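Local atomic coordinates of alkyl hydroperoxide reductase AhpD (Deinococcus radiodurans R1, PDB entry 6K40), a protein that probably has alkyl hydroperoxide reductase (peroxiredoxin) activity as a member of the AhpD-like family, and is linked to antioxidant defence. Residues A[27-32]-A[49-54]; A[34-37]-A[43-46]; A[149-154]-A[162-167]. All blocks are in the same frame, centred on the assembly; numbering follows the deposited sequence.

In the fold
From the N terminus, helix 27-40 is the first helix and serves two of the contacts. Its early turns meet the linker between helices 45-49 and 54-69 in contact 1, closing a loop of 16 residues. Contact 2 lies within that loop: residues 34-37 meet residues 43-46, closing a loop of five residues, the end of helix 27-40 and the turn after it, about 10 Å from contact 1 between centres. Together they tie helix 27-40 to the run into helix 45-49 and to the linker after it. Contact 3 follows in series, closing a loop of seven between helices 151-156 and 161-184. It lies across the chain's centre, about 34 Å from contact 1 and 33 Å from contact 2 between centres.

Contact 1: residues A[27-32]-A[49-54]; sequences EGVKKL and AQALNG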
loop_
_atom_site.group_PDB
_atom_site.type_symbol
_atom_site.label_atom_id
_atom_site.label_comp_id
_atom_site.label_asym_id
_atom_site.label_seq_id
_atom_site.Cartn_x
_atom_site.Cartn_y
_atom_site.Cartn_z
ATOM N N GLU A 27 21.811 -27.300 -8.445
ATOM C CA GLU A 27 21.312 -28.299 -7.499
ATOM C C GLU A 27 21.177 -27.751 -6.081
ATOM O O GLU A 27 20.429 -28.321 -5.272
ATOM C CB GLU A 27 22.224 -29.526 -7.500
ATOM C CG GLU A 27 22.310 -30.248 -8.843
ATOM C CD GLU A 27 21.011 -30.929 -9.250
ATOM O OE1 GLU A 27 20.216 -31.295 -8.357
ATOM O OE2 GLU A 27 20.792 -31.113 -10.467
ATOM N N GLY A 28 21.750 -26.584 -5.804
ATOM C CA GLY A 28 21.593 -25.997 -4.490
ATOM C C GLY A 28 20.340 -25.156 -4.506
ATOM O O GLY A 28 19.642 -25.035 -3.494
ATOM N N VAL A 29 20.013 -24.627 -5.686
ATOM C CA VAL A 29 18.711 -23.998 -5.875
ATOM C C VAL A 29 17.602 -25.024 -5.676
ATOM O O VAL A 29 16.585 -24.742 -5.034
ATOM C CB VAL A 29 18.629 -23.334 -7.261
ATOM C CG1 VAL A 29 17.222 -22.837 -7.522
ATOM C CG2 VAL A 29 19.625 -22.191 -7.357
ATOM N N LYS A 30 17.779 -26.231 -6.218
ATOM C CA LYS A 30 16.773 -27.274 -6.026
ATOM C C LYS A 30 16.702 -27.718 -4.569
ATOM O O LYS A 30 15.610 -27.999 -4.053
ATOM C CB LYS A 30 17.067 -28.462 -6.943
ATOM C CG LYS A 30 16.688 -28.225 -8.395
ATOM C CD LYS A 30 17.673 -28.885 -9.343
ATOM C CE LYS A 30 17.225 -30.285 -9.724
ATOM N NZ LYS A 30 18.033 -30.827 -10.851
ATOM N N LYS A 31 17.844 -27.765 -3.877
ATOM C CA LYS A 31 17.797 -28.124 -2.463
ATOM C C LYS A 31 17.064 -27.059 -1.654
ATOM O O LYS A 31 16.284 -27.379 -0.745
ATOM C CB LYS A 31 19.215 -28.329 -1.923
ATOM C CG LYS A 31 19.260 -28.739 -0.460
ATOM C CD LYS A 31 20.680 -29.051 -0.005
ATOM C CE LYS A 31 21.438 -27.785 0.370
ATOM N NZ LYS A 31 22.107 -27.160 -0.805
ATOM N N LEU A 32 17.252 -25.785 -2.011
ATOM C CA LEU A 32 16.520 -24.720 -1.334
ATOM C C LEU A 32 15.034 -24.771 -1.668
ATOM O O LEU A 32 14.194 -24.505 -0.804
ATOM C CB LEU A 32 17.107 -23.358 -1.704
ATOM C CG LEU A 32 16.394 -22.152 -1.089
ATOM C CD1 LEU A 32 16.512 -22.175 0.429
ATOM C CD2 LEU A 32 16.935 -20.850 -1.662
ATOM N N ALA A 49 12.571 -17.236 -9.695
ATOM C CA ALA A 49 12.888 -16.234 -10.705
ATOM C C ALA A 49 14.333 -15.761 -10.596
ATOM O O ALA A 49 15.073 -15.769 -11.588
ATOM C CB ALA A 49 11.921 -15.058 -10.587
ATOM N N GLN A 50 14.757 -15.335 -9.403
ATOM C CA GLN A 50 16.093 -14.775 -9.254
ATOM C C GLN A 50 17.193 -15.824 -9.344
ATOM O O GLN A 50 18.366 -15.457 -9.472
ATOM C CB GLN A 50 16.195 -14.038 -7.921
ATOM C CG GLN A 50 17.194 -12.901 -7.915
ATOM C CD GLN A 50 17.140 -12.105 -6.630
ATOM O OE1 GLN A 50 16.072 -11.652 -6.214
ATOM N NE2 GLN A 50 18.290 -11.932 -5.990
ATOM N N ALA A 51 16.850 -17.108 -9.292
ATOM C CA ALA A 51 17.845 -18.171 -9.263
ATOM C C ALA A 51 18.389 -18.522 -10.642
ATOM O O ALA A 51 19.093 -19.529 -10.766
ATOM C CB ALA A 51 17.260 -19.422 -8.607
ATOM N N LEU A 52 18.085 -17.726 -11.671
ATOM C CA LEU A 52 18.613 -18.009 -13.002
ATOM C C LEU A 52 20.137 -18.019 -12.998
ATOM O O LEU A 52 20.760 -18.813 -13.710
ATOM C CB LEU A 52 18.081 -16.984 -14.004
ATOM C CG LEU A 52 18.521 -17.141 -15.462
ATOM C CD1 LEU A 52 17.861 -18.356 -16.096
ATOM C CD2 LEU A 52 18.213 -15.880 -16.257
ATOM N N ASN A 53 20.753 -17.141 -12.204
ATOM C CA ASN A 53 22.195 -17.157 -11.953
ATOM C C ASN A 53 22.413 -17.827 -10.598
ATOM O O ASN A 53 22.312 -17.180 -9.553
ATOM C CB ASN A 53 22.773 -15.746 -11.988
ATOM C CG ASN A 53 22.714 -15.128 -13.371
ATOM O OD1 ASN A 53 22.360 -15.795 -14.342
ATOM N ND2 ASN A 53 23.059 -13.848 -13.469
ATOM N N GLY A 54 22.715 -19.125 -10.624
ATOM C CA GLY A 54 22.746 -19.965 -9.438
ATOM C C GLY A 54 23.603 -19.518 -8.268
ATOM O O GLY A 54 23.087 -19.311 -7.163
#
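Val29 and Ala51 meet where the first helix of this all-helical AhpD-like fold, 27-40, packs on the linker that joins helices 45-49 and 54-69. Both valine methyls touch the alanine methyl: Val29 CG1 lies 3.6 Å from Ala51 CB, and Val29 CG2 lies 3.9 Å from the same CB, so the alanine methyl faces the fork of the valine instead of a single branch. The fork is set by chi1 at 173°: CG1 stands anti to the backbone N and CG2 anti to the carbonyl carbon, which turns both methyls to the linker. The second branch also reaches the next helix, with Val29 CG2 4.4 Å from Gly54 CA, and the backbones come closest at this pair, 6.7 Å between CA atoms. Only 110 Å² is buried over both sides, yet Val29 and Ala51 are themselves buried. Phe57 of helix 54-69 adds cover to Ala51 and also touches Leu32, one turn along from Val29.

The interaction across the segments is wholly apolar; the polar groups are served locally. Asn53 occupies the N-cap position of helix 54-69, but its side chain makes no capping bond, and its ND2 is hydrogen-bonded to Gln56 OE1 instead. Within helix 27-40, Lys30 bends back at chi3 (92°) toward the residue three places earlier and also binds the carbonyl oxygen of Glu22. The salt bridge runs from Lys30 NZ to Glu27 OE2 at 2.8 Å, reaching the syn side of the carboxylate from 34° out of its plane.

Contact 2: residues A[34-37]-A[43-46]; sequences SKAE and VPNV
The pyrrolidine ring of Pro44 is met by Ala36 at its CD corner: Ala36 CB lies 3.8 Å from Pro44 CD and approaches obliquely, displaced to one side of the ring's mean plane and not centred over a face. Tyr94, from helix 93-107, also touches Pro44, which is buried. The same alanine methyl is a looser 4.3 Å from Val43 CA.

Beside this pair, Val43 CG2 meets Glu37 CB at 3.9 Å. It is thus the aliphatic root of the glutamate that packs: chi1 at 171° puts CG anti to the backbone N, and the bend at chi2 (67°) turns the carboxylate aside, so CB alone of this side chain meets Val43. Val43 has CG1 anti to its backbone N and offers the other branch to the helix.

The arrangement is the connection between helix 27-40 and helix 45-49, folded back on the first helix. CA atoms of Glu37 and Val43 are 5.4 Å apart, and 149 Å² is buried. Asn189 fixes the turn's backbone from outside: its ND2 is hydrogen-bonded to Val43 O and its OD1 to Asn45 N, while Tyr94 OH is bonded to Val46 N.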
loop_
_atom_site.group_PDB
_atom_site.type_symbol
_atom_site.label_atom_id
_atom_site.label_comp_id
_atom_site.label_asym_id
_atom_site.label_seq_id
_atom_site.Cartn_x
_atom_site.Cartn_y
_atom_site.Cartn_z
ATOM N N SER A 34 13.317 -27.501 -2.243
ATOM C CA SER A 34 12.753 -28.591 -1.453
ATOM C C SER A 34 12.643 -28.202 0.016
ATOM O O SER A 34 11.664 -28.555 0.686
ATOM C CB SER A 34 13.591 -29.855 -1.615
ATOM O OG SER A 34 13.324 -30.473 -2.859
ATOM N N LYS A 35 13.615 -27.442 0.526
ATOM C CA LYS A 35 13.544 -27.025 1.923
ATOM C C LYS A 35 12.415 -26.023 2.138
ATOM O O LYS A 35 11.678 -26.106 3.133
ATOM C CB LYS A 35 14.885 -26.429 2.336
ATOM C CG LYS A 35 14.986 -25.946 3.776
ATOM C CD LYS A 35 16.286 -25.162 3.970
ATOM C CE LYS A 35 16.187 -24.113 5.071
ATOM N NZ LYS A 35 15.956 -24.715 6.414
ATOM N N ALA A 36 12.218 -25.114 1.179
ATOM C CA ALA A 36 11.151 -24.128 1.291
ATOM C C ALA A 36 9.794 -24.808 1.271
ATOM O O ALA A 36 8.888 -24.431 2.022
ATOM C CB ALA A 36 11.253 -23.115 0.154
ATOM N N GLU A 37 9.644 -25.811 0.402
ATOM C CA GLU A 37 8.384 -26.541 0.324
ATOM C C GLU A 37 8.147 -27.423 1.548
ATOM O O GLU A 37 7.007 -27.541 2.022
ATOM C CB GLU A 37 8.309 -27.252 -1.011
ATOM C CG GLU A 37 7.183 -28.205 -1.186
ATOM C CD GLU A 37 5.872 -27.478 -1.218
ATOM O OE1 GLU A 37 5.352 -27.062 -2.281
ATOM O OE2 GLU A 37 5.284 -27.493 -0.118
ATOM N N VAL A 43 6.992 -22.811 -2.657
ATOM C CA VAL A 43 8.318 -22.265 -2.926
ATOM C C VAL A 43 8.147 -20.795 -3.303
ATOM O O VAL A 43 7.469 -20.496 -4.292
ATOM C CB VAL A 43 9.047 -23.036 -4.040
ATOM C CG1 VAL A 43 10.427 -22.437 -4.282
ATOM C CG2 VAL A 43 9.174 -24.508 -3.681
ATOM N N PRO A 44 8.722 -19.861 -2.547
ATOM C CA PRO A 44 8.629 -18.443 -2.917
ATOM C C PRO A 44 9.064 -18.201 -4.355
ATOM O O PRO A 44 10.101 -18.697 -4.802
ATOM C CB PRO A 44 9.571 -17.762 -1.921
ATOM C CG PRO A 44 9.537 -18.650 -0.722
ATOM C CD PRO A 44 9.400 -20.054 -1.254
ATOM N N ASN A 45 8.251 -17.432 -5.084
ATOM C CA ASN A 45 8.506 -17.207 -6.502
ATOM C C ASN A 45 9.839 -16.511 -6.752
ATOM O O ASN A 45 10.401 -16.652 -7.844
ATOM C CB ASN A 45 7.366 -16.396 -7.122
ATOM C CG ASN A 45 6.115 -17.227 -7.347
ATOM O OD1 ASN A 45 6.183 -18.449 -7.492
ATOM N ND2 ASN A 45 4.962 -16.564 -7.378
ATOM N N VAL A 46 10.355 -15.763 -5.774
ATOM C CA VAL A 46 11.679 -15.169 -5.939
ATOM C C VAL A 46 12.735 -16.264 -6.034
ATOM O O VAL A 46 13.692 -16.156 -6.813
ATOM C CB VAL A 46 11.978 -14.173 -4.802
ATOM C CG1 VAL A 46 12.019 -14.873 -3.443
ATOM C CG2 VAL A 46 13.286 -13.442 -5.076
#

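Contact 3: residues A[149-154]-A[162-167]; sequences ADLAPL and EAILEA
Apolar packing carries this contact, and Ile164 is its centre, meeting both Leu151 and Leu154 in a helix-helix packing within the all-helical AhpD-like fold. Leu151 CD2 lies 3.9 Å from Ile164 CG2, and the two side chains run at a slant to each other. Leu151 does not start out aimed at the other helix; chi1 at -59° sets CG anti to the carbonyl carbon, chi2 near 180° extends CD1, and it is the other methyl, CD2, that turns to Ile164. The other arm of the isoleucine reaches the next turn, with Ile164 CD1 4.2 Å from Leu154 CB. Because CG2 of Ile164 stands anti to its backbone N while CG1 (chi1 -71°) stands anti to the carbonyl carbon, its two branches diverge and each takes one leucine of an i, i+3 pair. Backbones approach most closely at Leu154 and Ile164, 7.3 Å between CA atoms, and the buried area is 147 Å², half of it on Ile164.

Polar interactions flank the apolar patch. The salt bridge from Asp150 OD2 to Lys138 NZ ties the first segment to helix 127-141, while Thr147 N gives the same oxygen a local bond. On the second segment, the Glu166 carboxylate receives Gly73 N at OE2 and Leu74 N at OE1, so one side chain holds two consecutive amides of a loop.

Leu74 of that loop lies against Ala163 and Ala167, and Ile164 touches Leu159 of the connecting loop. Tyr135 of helix 127-141 touches both leucines, so helix 151-156 packs on both helix 127-141 and helix 161-184.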
loop_
_atom_site.group_PDB
_atom_site.type_symbol
_atom_site.label_atom_id
_atom_site.label_comp_id
_atom_site.label_asym_id
_atom_site.label_seq_id
_atom_site.Cartn_x
_atom_site.Cartn_y
_atom_site.Cartn_z
ATOM N N ALA A 149 23.725 13.481 12.464
ATOM C CA ALA A 149 22.634 13.885 13.348
ATOM C C ALA A 149 21.402 13.006 13.171
ATOM O O ALA A 149 20.614 12.843 14.113
ATOM C CB ALA A 149 22.281 15.354 13.105
ATOM N N ASP A 150 21.218 12.434 11.978
ATOM C CA ASP A 150 20.090 11.542 11.736
ATOM C C ASP A 150 20.121 10.307 12.626
ATOM O O ASP A 150 19.085 9.653 12.794
ATOM C CB ASP A 150 20.058 11.118 10.266
ATOM C CG ASP A 150 19.766 12.274 9.332
ATOM O OD1 ASP A 150 18.950 13.145 9.694
ATOM O OD2 ASP A 150 20.352 12.310 8.232
ATOM N N LEU A 151 21.277 9.963 13.195
ATOM C CA LEU A 151 21.330 8.828 14.106
ATOM C C LEU A 151 20.814 9.173 15.497
ATOM O O LEU A 151 20.520 8.258 16.276
ATOM C CB LEU A 151 22.759 8.294 14.215
ATOM C CG LEU A 151 23.428 7.808 12.928
ATOM C CD1 LEU A 151 24.829 7.292 13.230
ATOM C CD2 LEU A 151 22.589 6.743 12.226
ATOM N N ALA A 152 20.685 10.462 15.815
ATOM C CA ALA A 152 20.300 10.862 17.168
ATOM C C ALA A 152 18.967 10.274 17.621
ATOM O O ALA A 152 18.904 9.759 18.751
ATOM C CB ALA A 152 20.302 12.391 17.271
ATOM N N PRO A 153 17.879 10.314 16.834
ATOM C CA PRO A 153 16.639 9.669 17.305
ATOM C C PRO A 153 16.794 8.177 17.542
ATOM O O PRO A 153 16.285 7.653 18.541
ATOM C CB PRO A 153 15.641 9.968 16.177
ATOM C CG PRO A 153 16.195 11.172 15.490
ATOM C CD PRO A 153 17.674 10.993 15.540
ATOM N N LEU A 154 17.502 7.480 16.647
ATOM C CA LEU A 154 17.716 6.047 16.813
ATOM C C LEU A 154 18.401 5.747 18.139
ATOM O O LEU A 154 18.002 4.824 18.861
ATOM C CB LEU A 154 18.535 5.502 15.643
ATOM C CG LEU A 154 17.939 5.702 14.245
ATOM C CD1 LEU A 154 18.842 5.101 13.173
ATOM C CD2 LEU A 154 16.535 5.116 14.156
ATOM N N GLU A 162 25.448 -1.681 16.954
ATOM C CA GLU A 162 25.224 -2.904 16.189
ATOM C C GLU A 162 23.809 -2.943 15.621
ATOM O O GLU A 162 23.606 -3.306 14.455
ATOM C CB GLU A 162 25.499 -4.123 17.071
ATOM C CG GLU A 162 26.980 -4.344 17.383
ATOM C CD GLU A 162 27.495 -3.458 18.511
ATOM O OE1 GLU A 162 26.668 -2.877 19.247
ATOM O OE2 GLU A 162 28.730 -3.340 18.663
ATOM N N ALA A 163 22.816 -2.562 16.429
ATOM C CA ALA A 163 21.442 -2.517 15.941
ATOM C C ALA A 163 21.271 -1.450 14.867
ATOM O O ALA A 163 20.502 -1.633 13.919
ATOM C CB ALA A 163 20.479 -2.271 17.102
ATOM N N ILE A 164 21.981 -0.327 14.995
ATOM C CA ILE A 164 21.899 0.715 13.976
ATOM C C ILE A 164 22.493 0.226 12.661
ATOM O O ILE A 164 21.927 0.454 11.585
ATOM C CB ILE A 164 22.590 1.998 14.474
ATOM C CG1 ILE A 164 21.752 2.657 15.575
ATOM C CG2 ILE A 164 22.828 2.961 13.322
ATOM C CD1 ILE A 164 22.395 3.888 16.185
ATOM N N LEU A 165 23.642 -0.452 12.725
ATOM C CA LEU A 165 24.232 -1.034 11.525
ATOM C C LEU A 165 23.290 -2.050 10.892
ATOM O O LEU A 165 23.124 -2.077 9.667
ATOM C CB LEU A 165 25.578 -1.675 11.865
ATOM C CG LEU A 165 26.293 -2.501 10.793
ATOM C CD1 LEU A 165 26.424 -1.721 9.493
ATOM C CD2 LEU A 165 27.662 -2.951 11.290
ATOM N N GLU A 166 22.644 -2.879 11.719
ATOM C CA GLU A 166 21.697 -3.858 11.194
ATOM C C GLU A 166 20.511 -3.177 10.518
ATOM O O GLU A 166 20.071 -3.605 9.445
ATOM C CB GLU A 166 21.218 -4.773 12.321
ATOM C CG GLU A 166 20.374 -5.953 11.857
ATOM C CD GLU A 166 20.246 -7.036 12.918
ATOM O OE1 GLU A 166 19.102 -7.417 13.251
ATOM O OE2 GLU A 166 21.291 -7.506 13.421
ATOM N N ALA A 167 19.981 -2.114 11.129
ATOM C CA ALA A 167 18.838 -1.414 10.549
ATOM C C ALA A 167 19.210 -0.744 9.233
ATOM O O ALA A 167 18.434 -0.778 8.268
ATOM C CB ALA A 167 18.293 -0.386 11.539
#